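Putative non-ribosomal peptide synthetase (Actinomadura parvosata subsp. kistnae, PDB 6M7L) probably serves a non-ribosomal peptide assembly line as a condensation-type domain, one likely to recruit tailoring cytochrome P450 enzymes rather than to form peptide bonds. Local coordinates at residues Y169-R173 with E174-P178; D205-I208 with W209-E213. All blocks are in the same frame, centred on the assembly; numbering follows the deposited sequence.

Contact 1: Y169-R173 with E174-P178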
ATOM      1  N   TYR A 169      -1.473  16.644  -7.009  1.00 63.39           N
ATOM      2  CA  TYR A 169      -0.283  17.473  -7.176  1.00 64.95           C
ATOM      3  C   TYR A 169       0.473  17.110  -8.446  1.00 67.34           C
ATOM      4  O   TYR A 169       0.973  17.996  -9.148  1.00 71.70           O
ATOM      5  CB  TYR A 169       0.633  17.352  -5.960  1.00 65.14           C
ATOM      6  CG  TYR A 169       1.910  18.144  -6.108  1.00 63.51           C
ATOM      7  CD1 TYR A 169       1.904  19.529  -6.020  1.00 59.42           C
ATOM      8  CD2 TYR A 169       3.122  17.508  -6.344  1.00 58.72           C
ATOM      9  CE1 TYR A 169       3.068  20.259  -6.159  1.00 62.19           C
ATOM     10  CE2 TYR A 169       4.292  18.230  -6.484  1.00 63.27           C
ATOM     11  CZ  TYR A 169       4.259  19.606  -6.390  1.00 65.68           C
ATOM     12  OH  TYR A 169       5.422  20.331  -6.528  1.00 67.17           O
ATOM     13  N   GLY A 170       0.572  15.814  -8.754  1.00 69.76           N
ATOM     14  CA  GLY A 170       1.265  15.404  -9.964  1.00 65.73           C
ATOM     15  C   GLY A 170       0.650  15.996 -11.217  1.00 65.39           C
ATOM     16  O   GLY A 170       1.359  16.354 -12.160  1.00 66.15           O
ATOM     17  N   ALA A 171      -0.677  16.114 -11.239  1.00 63.79           N
ATOM     18  CA  ALA A 171      -1.340  16.752 -12.369  1.00 70.78           C
ATOM     19  C   ALA A 171      -1.196  18.268 -12.317  1.00 73.81           C
ATOM     20  O   ALA A 171      -0.957  18.906 -13.349  1.00 74.11           O
ATOM     21  CB  ALA A 171      -2.815  16.355 -12.403  1.00 69.16           C
ATOM     22  N   ARG A 172      -1.331  18.858 -11.126  1.00 67.42           N
ATOM     23  CA  ARG A 172      -1.248  20.310 -11.002  1.00 67.94           C
ATOM     24  C   ARG A 172       0.157  20.817 -11.301  1.00 69.57           C
ATOM     25  O   ARG A 172       0.320  21.884 -11.905  1.00 72.09           O
ATOM     26  CB  ARG A 172      -1.686  20.746  -9.603  1.00 68.16           C
ATOM     27  CG  ARG A 172      -3.184  20.658  -9.363  1.00 66.98           C
ATOM     28  CD  ARG A 172      -3.929  21.794 -10.045  1.00 68.08           C
ATOM     29  NE  ARG A 172      -5.376  21.604  -9.985  1.00 72.60           N
ATOM     30  CZ  ARG A 172      -6.268  22.526 -10.337  1.00 77.24           C
ATOM     31  NH1 ARG A 172      -5.864  23.712 -10.769  1.00 84.67           N
ATOM     32  NH2 ARG A 172      -7.565  22.261 -10.251  1.00 71.45           N
ATOM     33  N   ARG A 173       1.185  20.071 -10.889  1.00 69.19           N
ATOM     34  CA  ARG A 173       2.555  20.488 -11.166  1.00 71.78           C
ATOM     35  C   ARG A 173       2.883  20.452 -12.651  1.00 67.96           C
ATOM     36  O   ARG A 173       3.904  21.014 -13.058  1.00 69.22           O
ATOM     37  CB  ARG A 173       3.547  19.612 -10.398  1.00 64.77           C
ATOM     38  CG  ARG A 173       3.815  18.268 -11.044  1.00 73.68           C
ATOM     39  CD  ARG A 173       4.896  17.506 -10.303  1.00 68.94           C
ATOM     40  NE  ARG A 173       5.885  16.939 -11.216  1.00 77.24           N
ATOM     41  CZ  ARG A 173       7.103  17.439 -11.400  1.00 73.97           C
ATOM     42  NH1 ARG A 173       7.491  18.511 -10.723  1.00 70.36           N
ATOM     43  NH2 ARG A 173       7.935  16.861 -12.254  1.00 73.80           N
ATOM     44  N   GLU A 174       2.049  19.801 -13.463  1.00 72.84           N
ATOM     45  CA  GLU A 174       2.173  19.816 -14.911  1.00 69.30           C
ATOM     46  C   GLU A 174       1.142  20.729 -15.563  1.00 72.65           C
ATOM     47  O   GLU A 174       0.785  20.521 -16.727  1.00 74.99           O
ATOM     48  CB  GLU A 174       2.052  18.394 -15.462  1.00 72.94           C
ATOM     49  CG  GLU A 174       3.126  17.448 -14.950  1.00 71.23           C
ATOM     50  CD  GLU A 174       2.785  15.991 -15.188  1.00 76.14           C
ATOM     51  OE1 GLU A 174       1.746  15.719 -15.825  1.00 76.16           O
ATOM     52  OE2 GLU A 174       3.554  15.119 -14.731  1.00 82.22           O
ATOM     53  N   GLY A 175       0.656  21.729 -14.831  1.00 78.18           N
ATOM     54  CA  GLY A 175      -0.300  22.683 -15.375  1.00 77.27           C
ATOM     55  C   GLY A 175      -1.572  22.054 -15.899  1.00 80.45           C
ATOM     56  O   GLY A 175      -2.104  22.496 -16.926  1.00 90.57           O
ATOM     57  N   ARG A 176      -2.078  21.033 -15.213  1.00 78.95           N
ATOM     58  CA  ARG A 176      -3.213  20.264 -15.697  1.00 78.10           C
ATOM     59  C   ARG A 176      -4.157  19.968 -14.542  1.00 79.64           C
ATOM     60  O   ARG A 176      -3.733  19.814 -13.392  1.00 78.40           O
ATOM     61  CB  ARG A 176      -2.747  18.958 -16.355  1.00 81.27           C
ATOM     62  CG  ARG A 176      -3.818  18.198 -17.120  1.00 84.58           C
ATOM     63  CD  ARG A 176      -3.719  16.713 -16.816  1.00 81.81           C
ATOM     64  NE  ARG A 176      -2.378  16.348 -16.365  1.00 72.61           N
ATOM     65  CZ  ARG A 176      -2.077  15.194 -15.780  1.00 70.57           C
ATOM     66  NH1 ARG A 176      -3.023  14.289 -15.575  1.00 72.59           N
ATOM     67  NH2 ARG A 176      -0.833  14.946 -15.398  1.00 69.59           N
ATOM     68  N   ILE A 177      -5.447  19.899 -14.857  1.00 78.06           N
ATOM     69  CA  ILE A 177      -6.485  19.554 -13.890  1.00 79.40           C
ATOM     70  C   ILE A 177      -6.393  18.054 -13.634  1.00 83.43           C
ATOM     71  O   ILE A 177      -6.188  17.278 -14.576  1.00 80.93           O
ATOM     72  CB  ILE A 177      -7.873  19.987 -14.390  1.00 81.67           C
ATOM     73  CG1 ILE A 177      -7.981  21.514 -14.397  1.00 84.05           C
ATOM     74  CG2 ILE A 177      -8.989  19.376 -13.549  1.00 80.79           C
ATOM     75  CD1 ILE A 177      -9.333  22.038 -14.843  1.00 95.24           C
ATOM     76  N   PRO A 178      -6.506  17.605 -12.383  1.00 81.25           N
ATOM     77  CA  PRO A 178      -6.402  16.167 -12.099  1.00 75.72           C
ATOM     78  C   PRO A 178      -7.442  15.362 -12.866  1.00 75.88           C
ATOM     79  O   PRO A 178      -8.631  15.692 -12.876  1.00 76.40           O
ATOM     80  CB  PRO A 178      -6.629  16.085 -10.580  1.00 74.22           C
ATOM     81  CG  PRO A 178      -7.258  17.393 -10.207  1.00 76.25           C
ATOM     82  CD  PRO A 178      -6.672  18.393 -11.149  1.00 77.65           C
TER
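Ala171 O takes two backbone N-H groups, from Glu174 N at 3.1 Å and from Arg176 N at 3.0 Å. The two donors come from opposite faces of the carbonyl plane. Glu174 N sits well above that plane, while Arg176 N is only tilted from it. Arg172 O accepts Gly175 N at 2.9 Å, which closes a type I beta turn from Arg172 to Gly175. Together the bonds from Arg176 N and Gly175 N make a Schellman motif that ends helix 155-172. Gly175 is its C-prime residue, and its positive phi (58°) suits a glycine. Beyond this cap the chain turns back along the last helical turn. The Arg176 side chain leaves with CG opposite the backbone N (chi1 -169°), and bends at chi2 and chi3 fold it over the helix end. Its guanidinium lies flat on the Ala171 methyl, with CB 3.6 Å below the plane and under its centre. At the edge of this group, NH2 forms a salt bridge to Glu174 OE1 at 2.7 Å. Glu174 OE1 lies close to the plane of the guanidinium, but NH2 meets it from above the plane of the carboxylate. With an alanine in place of Arg176, Glu174 would probably lose its partner within the turn, and the Ala171 methyl its flat cover. Both charged groups also bridge outward, Arg176 NH1 to an acidic and Glu174 OE1 to a basic side chain of another protein chain. Arg172 goes another way. Its NE passes 3.7 Å from Pro178 CD and forms a salt bridge with Asp67 on helix 58-71. Ile177 CG1 covers one face of the same guanidinium, 4.2 Å from Arg172 NH2. Pro178 CB also rests against Ala171 CB, at 4.2 Å.

Contact 2: D205-I208 with W209-E213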
ATOM      1  N   ASP A 205     -38.815  -5.309  18.218  1.00114.34           N
ATOM      2  CA  ASP A 205     -38.179  -6.367  17.433  1.00115.29           C
ATOM      3  C   ASP A 205     -37.611  -5.868  16.105  1.00115.99           C
ATOM      4  O   ASP A 205     -37.450  -6.655  15.166  1.00117.61           O
ATOM      5  CB  ASP A 205     -39.135  -7.540  17.181  1.00119.98           C
ATOM      6  CG  ASP A 205     -39.869  -7.973  18.434  1.00122.74           C
ATOM      7  OD1 ASP A 205     -41.106  -8.141  18.370  1.00122.06           O
ATOM      8  OD2 ASP A 205     -39.214  -8.125  19.488  1.00116.58           O
ATOM      9  N   SER A 206     -37.287  -4.582  16.000  1.00110.98           N
ATOM     10  CA  SER A 206     -36.628  -4.085  14.803  1.00108.71           C
ATOM     11  C   SER A 206     -35.155  -4.489  14.808  1.00104.30           C
ATOM     12  O   SER A 206     -34.615  -4.956  15.815  1.00103.50           O
ATOM     13  CB  SER A 206     -36.766  -2.569  14.697  1.00107.08           C
ATOM     14  OG  SER A 206     -35.892  -2.046  13.712  1.00106.91           O
ATOM     15  N   LEU A 207     -34.503  -4.300  13.657  1.00 95.78           N
ATOM     16  CA  LEU A 207     -33.098  -4.672  13.519  1.00 97.13           C
ATOM     17  C   LEU A 207     -32.228  -3.913  14.517  1.00 99.21           C
ATOM     18  O   LEU A 207     -31.553  -4.515  15.360  1.00 96.65           O
ATOM     19  CB  LEU A 207     -32.632  -4.415  12.084  1.00 90.14           C
ATOM     20  CG  LEU A 207     -31.129  -4.485  11.798  1.00 81.69           C
ATOM     21  CD1 LEU A 207     -30.538  -5.810  12.260  1.00 81.94           C
ATOM     22  CD2 LEU A 207     -30.864  -4.265  10.316  1.00 75.09           C
ATOM     23  N   ILE A 208     -32.233  -2.581  14.435  1.00 96.49           N
ATOM     24  CA  ILE A 208     -31.454  -1.781  15.373  1.00 94.26           C
ATOM     25  C   ILE A 208     -32.073  -1.832  16.767  1.00 98.88           C
ATOM     26  O   ILE A 208     -31.354  -1.791  17.772  1.00 97.14           O
ATOM     27  CB  ILE A 208     -31.321  -0.338  14.848  1.00 94.08           C
ATOM     28  CG1 ILE A 208     -30.964   0.626  15.984  1.00 91.35           C
ATOM     29  CG2 ILE A 208     -32.593   0.085  14.110  1.00 95.62           C
ATOM     30  CD1 ILE A 208     -31.340   2.075  15.707  1.00 93.47           C
ATOM     31  N   TRP A 209     -33.403  -1.944  16.855  1.00103.39           N
ATOM     32  CA  TRP A 209     -34.047  -2.114  18.155  1.00 99.63           C
ATOM     33  C   TRP A 209     -33.532  -3.360  18.863  1.00 98.47           C
ATOM     34  O   TRP A 209     -33.269  -3.331  20.071  1.00 94.02           O
ATOM     35  CB  TRP A 209     -35.565  -2.190  17.988  1.00106.30           C
ATOM     36  CG  TRP A 209     -36.340  -2.262  19.281  1.00111.12           C
ATOM     37  CD1 TRP A 209     -36.985  -1.232  19.905  1.00110.12           C
ATOM     38  CD2 TRP A 209     -36.566  -3.426  20.092  1.00105.74           C
ATOM     39  NE1 TRP A 209     -37.591  -1.680  21.055  1.00108.90           N
ATOM     40  CE2 TRP A 209     -37.347  -3.021  21.193  1.00106.93           C
ATOM     41  CE3 TRP A 209     -36.180  -4.767  19.998  1.00106.40           C
ATOM     42  CZ2 TRP A 209     -37.750  -3.908  22.190  1.00108.05           C
ATOM     43  CZ3 TRP A 209     -36.579  -5.646  20.989  1.00107.50           C
ATOM     44  CH2 TRP A 209     -37.357  -5.213  22.070  1.00108.71           C
ATOM     45  N   ASP A 210     -33.397  -4.471  18.130  1.00 98.52           N
ATOM     46  CA  ASP A 210     -32.780  -5.661  18.708  1.00 98.83           C
ATOM     47  C   ASP A 210     -31.372  -5.359  19.199  1.00 91.71           C
ATOM     48  O   ASP A 210     -30.948  -5.865  20.243  1.00 94.80           O
ATOM     49  CB  ASP A 210     -32.746  -6.801  17.687  1.00100.43           C
ATOM     50  CG  ASP A 210     -33.827  -7.836  17.927  1.00104.03           C
ATOM     51  OD1 ASP A 210     -34.282  -8.461  16.944  1.00102.58           O
ATOM     52  OD2 ASP A 210     -34.228  -8.019  19.097  1.00 98.87           O
ATOM     53  N   GLN A 211     -30.637  -4.524  18.464  1.00 86.70           N
ATOM     54  CA  GLN A 211     -29.266  -4.212  18.849  1.00 85.20           C
ATOM     55  C   GLN A 211     -29.213  -3.240  20.019  1.00 87.37           C
ATOM     56  O   GLN A 211     -28.386  -3.403  20.924  1.00 86.15           O
ATOM     57  CB  GLN A 211     -28.497  -3.666  17.647  1.00 82.96           C
ATOM     58  CG  GLN A 211     -27.632  -4.722  16.998  1.00 79.46           C
ATOM     59  CD  GLN A 211     -27.364  -4.473  15.535  1.00 75.13           C
ATOM     60  OE1 GLN A 211     -27.133  -3.341  15.114  1.00 77.57           O
ATOM     61  NE2 GLN A 211     -27.398  -5.538  14.744  1.00 74.88           N
ATOM     62  N   ILE A 212     -30.083  -2.225  20.024  1.00 86.34           N
ATOM     63  CA  ILE A 212     -30.156  -1.322  21.169  1.00 86.04           C
ATOM     64  C   ILE A 212     -30.476  -2.101  22.438  1.00 84.73           C
ATOM     65  O   ILE A 212     -29.879  -1.868  23.495  1.00 82.38           O
ATOM     66  CB  ILE A 212     -31.190  -0.210  20.913  1.00 88.17           C
ATOM     67  CG1 ILE A 212     -30.737   0.689  19.761  1.00 82.56           C
ATOM     68  CG2 ILE A 212     -31.417   0.610  22.176  1.00 77.67           C
ATOM     69  CD1 ILE A 212     -31.689   1.825  19.465  1.00 78.60           C
ATOM     70  N   GLU A 213     -31.411  -3.050  22.348  1.00 88.37           N
ATOM     71  CA  GLU A 213     -31.729  -3.891  23.496  1.00 83.84           C
ATOM     72  C   GLU A 213     -30.550  -4.775  23.879  1.00 81.57           C
ATOM     73  O   GLU A 213     -30.333  -5.047  25.065  1.00 86.77           O
ATOM     74  CB  GLU A 213     -32.960  -4.746  23.197  1.00 91.07           C
ATOM     75  CG  GLU A 213     -34.263  -3.972  23.167  1.00 93.98           C
ATOM     76  CD  GLU A 213     -34.554  -3.280  24.483  1.00101.49           C
ATOM     77  OE1 GLU A 213     -34.609  -2.030  24.503  1.00 97.39           O
ATOM     78  OE2 GLU A 213     -34.718  -3.987  25.500  1.00 96.67           O
TER
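The Trp209 indole overlaps the backbone of Asp205, with Asp205 N over one face and nearest to Trp209 CE3 at 3.2 Å. The contact lies toward the rim of the ring, on the six-membered side. CG of Trp209 stands opposite its own backbone N (chi1 -176°), and this turns the indole back against the residues that lead into the helix. The Asp205 carboxylate runs beside the ring and stands nearly upright to it, the planes 79° apart. Its OD2 comes within 3.9 Å of Trp209 CZ3. Glu213 CG packs on the opposite face of the indole, one turn further on, and Asp210 OD2 lies at the ring edge, in plane. The tryptophan is thus held between the lead-in and the second turn. Ser206 is the N-cap residue of helix 207-218. Its CB meets Trp209 CB at 3.5 Å, while its OG bonds to Gly200 O in the preceding loop. The first i to i+4 backbone bonds follow directly: Asp210 N to Ser206 O at 2.7 Å, Gln211 N to Leu207 O at 3.2 Å, and Ile212 N to Ile208 O. Two like-charged carboxylates come near each other here, Asp205 OD2 5.0 Å from Asp210 OD2. On another side of the helix, Ile208 and Ile212 lie alongside each other, with Ile208 CG1 3.8 Å from Ile212 CD1. Leu198 and Ala201 pack on Ile208, and Leu351 on Ile212. Leu207 CD1 lies beside the amide of Gln211, whose NE2 bonds to Asp350.

Overall arrangement
Contacts 1 and 2 mark opposite kinds of helix end. Contact 1 closes helix 155-172 at its C-terminus, and contact 2 opens helix 207-218 at its N-terminus. They share no element, come one after the other along the chain, and lie far apart, with centres 49 Å from each other. Both are partly buried and peripheral, without a place in the core of the domain. Contact 1 is rich in arginine, and several of its charges also form salt bridges to another protein chain, while Arg172 pairs within its own chain. Contact 2 meets no other protein chain of the assembly. Its aromatic and aliphatic side chains pack within the helix or against nearby loops of its own chain.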